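Local structure of neuraminidase (Influenza A virus, 4FVK) at residues Trp343-Asp348 and Met355-Ser360; His177-Leu182 and Lys191-Thr196. The protein is a neuraminidase-like glycoprotein of the virion that may remove terminal sialic acid from viral and cellular glycoconjugates. All coordinates share one frame; numbering follows the deposited sequence.

Contact 1 (Trp343-Asp348 and Met355-Ser360). With ZN (zinc ion), chain E.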
loop_
_atom_site.group_PDB
_atom_site.type_symbol
_atom_site.label_atom_id
_atom_site.label_comp_id
_atom_site.label_asym_id
_atom_site.label_seq_id
_atom_site.Cartn_x
_atom_site.Cartn_y
_atom_site.Cartn_z
ATOM N N TRP A 343 8.769 -22.208 11.566
ATOM C CA TRP A 343 8.446 -22.029 10.164
ATOM C C TRP A 343 8.965 -23.262 9.466
ATOM O O TRP A 343 9.870 -23.908 9.954
ATOM C CB TRP A 343 9.077 -20.734 9.589
ATOM C CG TRP A 343 10.516 -20.588 9.881
ATOM C CD1 TRP A 343 11.089 -19.806 10.855
ATOM C CD2 TRP A 343 11.601 -21.227 9.187
ATOM N NE1 TRP A 343 12.477 -19.934 10.808
ATOM C CE2 TRP A 343 12.805 -20.794 9.792
ATOM C CE3 TRP A 343 11.670 -22.108 8.108
ATOM C CZ2 TRP A 343 14.048 -21.218 9.355
ATOM C CZ3 TRP A 343 12.904 -22.544 7.684
ATOM C CH2 TRP A 343 14.083 -22.105 8.311
ATOM N N LEU A 344 8.392 -23.580 8.319
ATOM C CA LEU A 344 8.715 -24.811 7.643
ATOM C C LEU A 344 8.558 -24.583 6.150
ATOM O O LEU A 344 7.535 -24.059 5.717
ATOM C CB LEU A 344 7.745 -25.898 8.104
ATOM C CG LEU A 344 7.696 -27.184 7.276
ATOM C CD1 LEU A 344 9.002 -27.917 7.370
ATOM C CD2 LEU A 344 6.505 -28.122 7.722
ATOM N N GLU A 345 9.548 -24.978 5.359
ATOM C CA GLU A 345 9.381 -24.903 3.914
ATOM C C GLU A 345 8.510 -26.017 3.365
ATOM O O GLU A 345 8.732 -27.199 3.639
ATOM C CB GLU A 345 10.698 -24.952 3.185
ATOM C CG GLU A 345 11.565 -23.723 3.299
ATOM C CD GLU A 345 12.891 -23.953 2.606
ATOM O OE1 GLU A 345 13.249 -25.142 2.455
ATOM O OE2 GLU A 345 13.577 -22.980 2.223
ATOM N N ILE A 346 7.536 -25.623 2.555
ATOM C CA ILE A 346 6.720 -26.575 1.825
ATOM C C ILE A 346 7.171 -26.505 0.377
ATOM O O ILE A 346 7.345 -25.416 -0.181
ATOM C CB ILE A 346 5.229 -26.275 1.977
ATOM C CG1 ILE A 346 4.701 -26.874 3.279
ATOM C CG2 ILE A 346 4.447 -26.964 0.894
ATOM C CD1 ILE A 346 5.016 -26.120 4.497
ATOM N N GLU A 347 7.404 -27.650 -0.237
ATOM C CA GLU A 347 7.970 -27.618 -1.579
ATOM C C GLU A 347 6.936 -27.931 -2.649
ATOM O O GLU A 347 6.194 -28.899 -2.548
ATOM C CB GLU A 347 9.190 -28.529 -1.691
ATOM C CG GLU A 347 10.476 -27.755 -1.906
ATOM C CD GLU A 347 11.482 -27.984 -0.805
ATOM O OE1 GLU A 347 11.855 -29.156 -0.585
ATOM O OE2 GLU A 347 11.895 -26.994 -0.159
ATOM N N ASP A 348 6.878 -27.086 -3.667
ATOM C CA ASP A 348 5.881 -27.248 -4.711
ATOM C C ASP A 348 6.573 -27.271 -6.061
ATOM O O ASP A 348 7.477 -26.481 -6.320
ATOM C CB ASP A 348 4.870 -26.100 -4.672
ATOM C CG ASP A 348 4.350 -25.823 -3.267
ATOM O OD1 ASP A 348 3.593 -26.666 -2.728
ATOM O OD2 ASP A 348 4.689 -24.751 -2.707
ATOM N N MET A 355 11.162 -26.369 -8.943
ATOM C CA MET A 355 10.649 -26.519 -7.595
ATOM C C MET A 355 10.815 -25.231 -6.798
ATOM O O MET A 355 11.875 -24.596 -6.856
ATOM C CB MET A 355 11.381 -27.680 -6.920
ATOM C CG MET A 355 11.058 -27.897 -5.459
ATOM S SD MET A 355 11.516 -29.566 -4.978
ATOM C CE MET A 355 10.158 -30.469 -5.727
ATOM N N ILE A 356 9.776 -24.853 -6.053
ATOM C CA ILE A 356 9.797 -23.650 -5.211
ATOM C C ILE A 356 9.533 -23.971 -3.743
ATOM O O ILE A 356 8.998 -25.031 -3.423
ATOM C CB ILE A 356 8.710 -22.626 -5.654
ATOM C CG1 ILE A 356 7.313 -23.174 -5.338
ATOM C CG2 ILE A 356 8.822 -22.357 -7.117
ATOM C CD1 ILE A 356 6.190 -22.245 -5.672
ATOM N N GLN A 357 9.874 -23.043 -2.858
ATOM C CA GLN A 357 9.687 -23.210 -1.410
ATOM C C GLN A 357 8.775 -22.107 -0.942
ATOM O O GLN A 357 8.987 -20.952 -1.298
ATOM C CB GLN A 357 11.002 -22.981 -0.639
ATOM C CG GLN A 357 12.165 -23.896 -0.940
ATOM C CD GLN A 357 12.831 -23.606 -2.246
ATOM O OE1 GLN A 357 13.190 -22.454 -2.552
ATOM N NE2 GLN A 357 13.021 -24.656 -3.039
ATOM N N GLU A 358 7.784 -22.445 -0.126
ATOM C CA GLU A 358 6.944 -21.440 0.519
ATOM C C GLU A 358 6.860 -21.770 1.995
ATOM O O GLU A 358 6.698 -22.941 2.365
ATOM C CB GLU A 358 5.543 -21.401 -0.096
ATOM C CG GLU A 358 5.427 -20.597 -1.389
ATOM C CD GLU A 358 5.715 -19.092 -1.202
ATOM O OE1 GLU A 358 6.162 -18.443 -2.167
ATOM O OE2 GLU A 358 5.459 -18.556 -0.104
ATOM N N LEU A 359 6.948 -20.758 2.846
ATOM C CA LEU A 359 6.888 -20.991 4.292
ATOM C C LEU A 359 5.481 -21.190 4.845
ATOM O O LEU A 359 4.571 -20.432 4.535
ATOM C CB LEU A 359 7.542 -19.825 5.045
ATOM C CG LEU A 359 9.036 -19.555 4.807
ATOM C CD1 LEU A 359 9.502 -18.467 5.741
ATOM C CD2 LEU A 359 9.855 -20.844 5.045
ATOM N N SER A 360 5.320 -22.214 5.680
ATOM C CA SER A 360 4.178 -22.296 6.566
ATOM C C SER A 360 4.673 -22.031 7.984
ATOM O O SER A 360 5.857 -22.211 8.287
ATOM C CB SER A 360 3.530 -23.679 6.500
ATOM O OG SER A 360 4.435 -24.635 7.040
HETATM ZN ZN ZN E . 6.399 -16.512 -1.820
HETATM O O HOH W 1 7.533 -16.087 -0.109
HETATM O O HOH W 2 4.429 -15.872 -1.954
HETATM O O HOH W 3 7.340 -16.685 -3.627
#
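A beta hairpin in one blade of the six-bladed propeller pairs Trp-343 to Asp-348 with Met-355 to Ser-360, strands 341-349 and 355-365 running antiparallel in the middle of a four-stranded sheet. Leu-344/Ser-360, Ile-346/Glu-358 and Asp-348/Ile-356 are the hydrogen-bonded pairs, each linked by two N-H...O bonds, as in Ile-346 N to Glu-358 O (2.8 Å). Ser-360 adds a weak bond from OG to Leu-344 O (3.4 Å), reached because chi1 of 67° sets OG between the backbone N and the carbonyl carbon. On the same face, Ile-346 CD1 presses against Ser-360 CB at 3.5 Å, tighter than usual. The other face carries Glu-345, Glu-347, Gln-357 and Leu-359. Gln-357 lies alongside both glutamates, its CG 3.6 Å from Glu-345 OE2, while Leu-359 CD2 touches both Glu-345 CG and Trp-343 CE3, 3.8 Å from each. Met-355 crosses Glu-347 at about a right angle, CG to CG. Glu-358 folds at chi2 (-64°) and leads its carboxylate away from the partner strand to a zinc ion: OE1 binds it at 2.0 Å, three waters join, and water 1 also donates to OE2. Ser-91 belongs to the same zinc site. The acids of strand 341-349 have basic partners on or next to strand 320-327, Arg-323 for Glu-345, Arg-320 for Glu-347 and Lys-319 for Asp-348, which probably keeps these buried carboxylates ionised, whereas the charge of Glu-358 is probably offset by the zinc ion.

Contact 2 (His177-Leu182 and Lys191-Thr196); sequences HRIYEL and KQLNTT. With NAG (2-acetamido-2-deoxy-beta-D-glucopyranose), chain C.
His-177, Arg-178 and Ile-179 run antiparallel to Lys-191, Gln-192 and Leu-193: Ile-179 N donates to Lys-191 O and Lys-191 N to Ile-179 O, both at 2.9 Å, and Leu-193 N donates to His-177 O at 2.8 Å. At the non-hydrogen-bonded pair, Arg-178 grips Gln-192 side-on: NE (2.9 Å) and NH2 (3.3 Å) both reach Gln-192 OE1, which lies in the guanidinium plane. The arginine, extended from CG to NE, also gives NH1 to Tyr-180 OH in that plane, and Trp-190 adds a cation-pi contact; these partners together limit the rotation of the guanidinium group. On the side where Ile-179 projects, its CD1 meets Leu-193 CD2 at 3.6 Å, the two side chains crossing at about a right angle. Beyond the pairing, Thr-195 OG1 comes to the edge of the His-177 ring at CD2, while NE2 of the imidazole bonds to Ser-175 OG and ND1 to Ser-167 OG. Water 4 bridges His-177 N, Leu-193 O and Thr-195 OG1, tying the departing chain back to the strand. Asn-194 carries N-acetylglucosamine through ND2, and its OD1 accepts from Thr-196 OG1 (2.8 Å). This is an Asn-X-Thr glycosylation sequon just past 186-192, an outermost strand of a propeller blade.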
loop_
_atom_site.group_PDB
_atom_site.type_symbol
_atom_site.label_atom_id
_atom_site.label_comp_id
_atom_site.label_asym_id
_atom_site.label_seq_id
_atom_site.Cartn_x
_atom_site.Cartn_y
_atom_site.Cartn_z
ATOM N N HIS A 177 32.904 -21.856 14.380
ATOM C CA HIS A 177 31.651 -21.195 14.728
ATOM C C HIS A 177 31.826 -20.292 15.928
ATOM O O HIS A 177 32.482 -20.659 16.912
ATOM C CB HIS A 177 30.549 -22.229 14.967
ATOM C CG HIS A 177 30.556 -23.325 13.956
ATOM N ND1 HIS A 177 29.818 -23.269 12.794
ATOM C CD2 HIS A 177 31.257 -24.483 13.898
ATOM C CE1 HIS A 177 30.041 -24.358 12.076
ATOM N NE2 HIS A 177 30.917 -25.108 12.722
ATOM N N ARG A 178 31.242 -19.101 15.829
ATOM C CA ARG A 178 31.328 -18.104 16.878
ATOM C C ARG A 178 29.961 -17.568 17.267
ATOM O O ARG A 178 29.055 -17.465 16.439
ATOM C CB ARG A 178 32.166 -16.916 16.399
ATOM C CG ARG A 178 33.639 -17.237 16.182
ATOM C CD ARG A 178 34.351 -16.004 15.649
ATOM N NE ARG A 178 35.785 -16.228 15.556
ATOM C CZ ARG A 178 36.661 -15.281 15.249
ATOM N NH1 ARG A 178 36.240 -14.040 15.007
ATOM N NH2 ARG A 178 37.950 -15.577 15.198
ATOM N N ILE A 179 29.829 -17.189 18.526
ATOM C CA ILE A 179 28.667 -16.447 18.971
ATOM C C ILE A 179 29.104 -14.998 18.982
ATOM O O ILE A 179 30.098 -14.662 19.609
ATOM C CB ILE A 179 28.276 -16.830 20.407
ATOM C CG1 ILE A 179 28.152 -18.351 20.557
ATOM C CG2 ILE A 179 26.984 -16.148 20.822
ATOM C CD1 ILE A 179 27.971 -18.793 22.004
ATOM N N TYR A 180 28.377 -14.150 18.264
ATOM C CA TYR A 180 28.578 -12.712 18.338
ATOM C C TYR A 180 27.495 -12.081 19.183
ATOM O O TYR A 180 26.315 -12.410 19.042
ATOM C CB TYR A 180 28.569 -12.092 16.948
ATOM C CG TYR A 180 29.899 -12.233 16.242
ATOM C CD1 TYR A 180 30.800 -11.179 16.195
ATOM C CD2 TYR A 180 30.260 -13.433 15.650
ATOM C CE1 TYR A 180 32.032 -11.321 15.557
ATOM C CE2 TYR A 180 31.471 -13.577 15.005
ATOM C CZ TYR A 180 32.356 -12.534 14.972
ATOM O OH TYR A 180 33.555 -12.700 14.326
ATOM N N GLU A 181 27.906 -11.191 20.080
ATOM C CA GLU A 181 26.970 -10.430 20.876
ATOM C C GLU A 181 26.940 -8.982 20.401
ATOM O O GLU A 181 27.981 -8.333 20.269
ATOM C CB GLU A 181 27.325 -10.467 22.352
ATOM C CG GLU A 181 26.356 -9.644 23.180
ATOM C CD GLU A 181 26.738 -9.584 24.632
ATOM O OE1 GLU A 181 27.645 -10.340 25.022
ATOM O OE2 GLU A 181 26.123 -8.790 25.381
ATOM N N LEU A 182 25.728 -8.493 20.160
ATOM C CA LEU A 182 25.511 -7.193 19.546
ATOM C C LEU A 182 24.684 -6.323 20.475
ATOM O O LEU A 182 23.841 -6.826 21.194
ATOM C CB LEU A 182 24.719 -7.361 18.248
ATOM C CG LEU A 182 25.370 -7.850 16.948
ATOM C CD1 LEU A 182 26.306 -9.003 17.160
ATOM C CD2 LEU A 182 24.277 -8.269 15.969
ATOM N N LYS A 191 32.591 -15.061 20.993
ATOM C CA LYS A 191 33.258 -16.202 21.567
ATOM C C LYS A 191 33.318 -17.315 20.538
ATOM O O LYS A 191 32.300 -17.667 19.938
ATOM C CB LYS A 191 32.520 -16.687 22.811
ATOM C CG LYS A 191 33.334 -17.687 23.620
ATOM C CD LYS A 191 32.829 -17.767 25.038
ATOM C CE LYS A 191 33.874 -18.368 25.953
ATOM N NZ LYS A 191 33.278 -18.753 27.255
ATOM N N GLN A 192 34.509 -17.863 20.325
ATOM C CA GLN A 192 34.651 -19.002 19.440
ATOM C C GLN A 192 34.231 -20.254 20.192
ATOM O O GLN A 192 34.569 -20.438 21.360
ATOM C CB GLN A 192 36.083 -19.134 18.931
ATOM C CG GLN A 192 36.237 -20.146 17.816
ATOM C CD GLN A 192 37.290 -19.738 16.803
ATOM O OE1 GLN A 192 37.294 -18.606 16.311
ATOM N NE2 GLN A 192 38.185 -20.660 16.479
ATOM N N LEU A 193 33.448 -21.094 19.538
ATOM C CA LEU A 193 33.009 -22.308 20.178
ATOM C C LEU A 193 34.044 -23.393 19.943
ATOM O O LEU A 193 34.677 -23.438 18.893
ATOM C CB LEU A 193 31.652 -22.756 19.635
ATOM C CG LEU A 193 30.501 -21.768 19.795
ATOM C CD1 LEU A 193 29.260 -22.293 19.085
ATOM C CD2 LEU A 193 30.220 -21.475 21.260
ATOM N N ASN A 194 34.199 -24.271 20.922
ATOM C CA ASN A 194 35.001 -25.456 20.710
ATOM C C ASN A 194 34.132 -26.511 20.061
ATOM O O ASN A 194 33.366 -27.192 20.725
ATOM C CB ASN A 194 35.611 -25.947 22.027
ATOM C CG ASN A 194 36.321 -27.281 21.883
ATOM O OD1 ASN A 194 36.573 -27.755 20.770
ATOM N ND2 ASN A 194 36.648 -27.898 23.028
ATOM N N THR A 195 34.238 -26.634 18.746
ATOM C CA THR A 195 33.410 -27.591 18.032
ATOM C C THR A 195 34.236 -28.661 17.348
ATOM O O THR A 195 33.822 -29.198 16.315
ATOM C CB THR A 195 32.570 -26.899 16.952
ATOM O OG1 THR A 195 33.449 -26.221 16.048
ATOM C CG2 THR A 195 31.587 -25.914 17.579
ATOM N N THR A 196 35.404 -28.957 17.922
ATOM C CA THR A 196 36.290 -30.000 17.416
ATOM C C THR A 196 35.509 -31.295 17.244
ATOM O O THR A 196 34.819 -31.731 18.162
ATOM C CB THR A 196 37.441 -30.239 18.410
ATOM O OG1 THR A 196 38.050 -28.984 18.740
ATOM C CG2 THR A 196 38.500 -31.185 17.823
HETATM C C1 NAG C . 37.102 -29.258 22.835
HETATM C C2 NAG C . 37.890 -29.754 24.057
HETATM C C3 NAG C . 38.320 -31.214 23.923
HETATM C C4 NAG C . 37.185 -32.100 23.410
HETATM C C5 NAG C . 36.497 -31.421 22.221
HETATM C C6 NAG C . 35.332 -32.229 21.667
HETATM C C7 NAG C . 39.212 -28.111 25.306
HETATM C C8 NAG C . 40.405 -27.205 25.287
HETATM N N2 NAG C . 39.069 -28.930 24.265
HETATM O O3 NAG C . 38.799 -31.691 25.168
HETATM O O4 NAG C . 37.732 -33.343 23.019
HETATM O O5 NAG C . 36.034 -30.145 22.598
HETATM O O6 NAG C . 34.351 -32.323 22.665
HETATM O O7 NAG C . 38.429 -28.078 26.251
HETATM O O HOH W 4 34.201 -23.639 16.177
#

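Contact 2 closes along the chain before contact 1 opens, and the two lie on opposite sides of the chain's centre, about 30 Å apart between centres and about 16 Å between nearest atoms. They share no strand. Each belongs to a separate four-stranded antiparallel blade of the propeller, contact 2 joining the third and fourth strands of its sheet, 176-183 and 186-192, and contact 1 the two inner strands, 341-349 and 355-365, of the other. The blade of contact 1 is completed by the early strand 23-26 beside 355-365, which brings distant parts of the sequence together and probably helps close the ring of blades, whereas that of contact 2 is continuous in sequence.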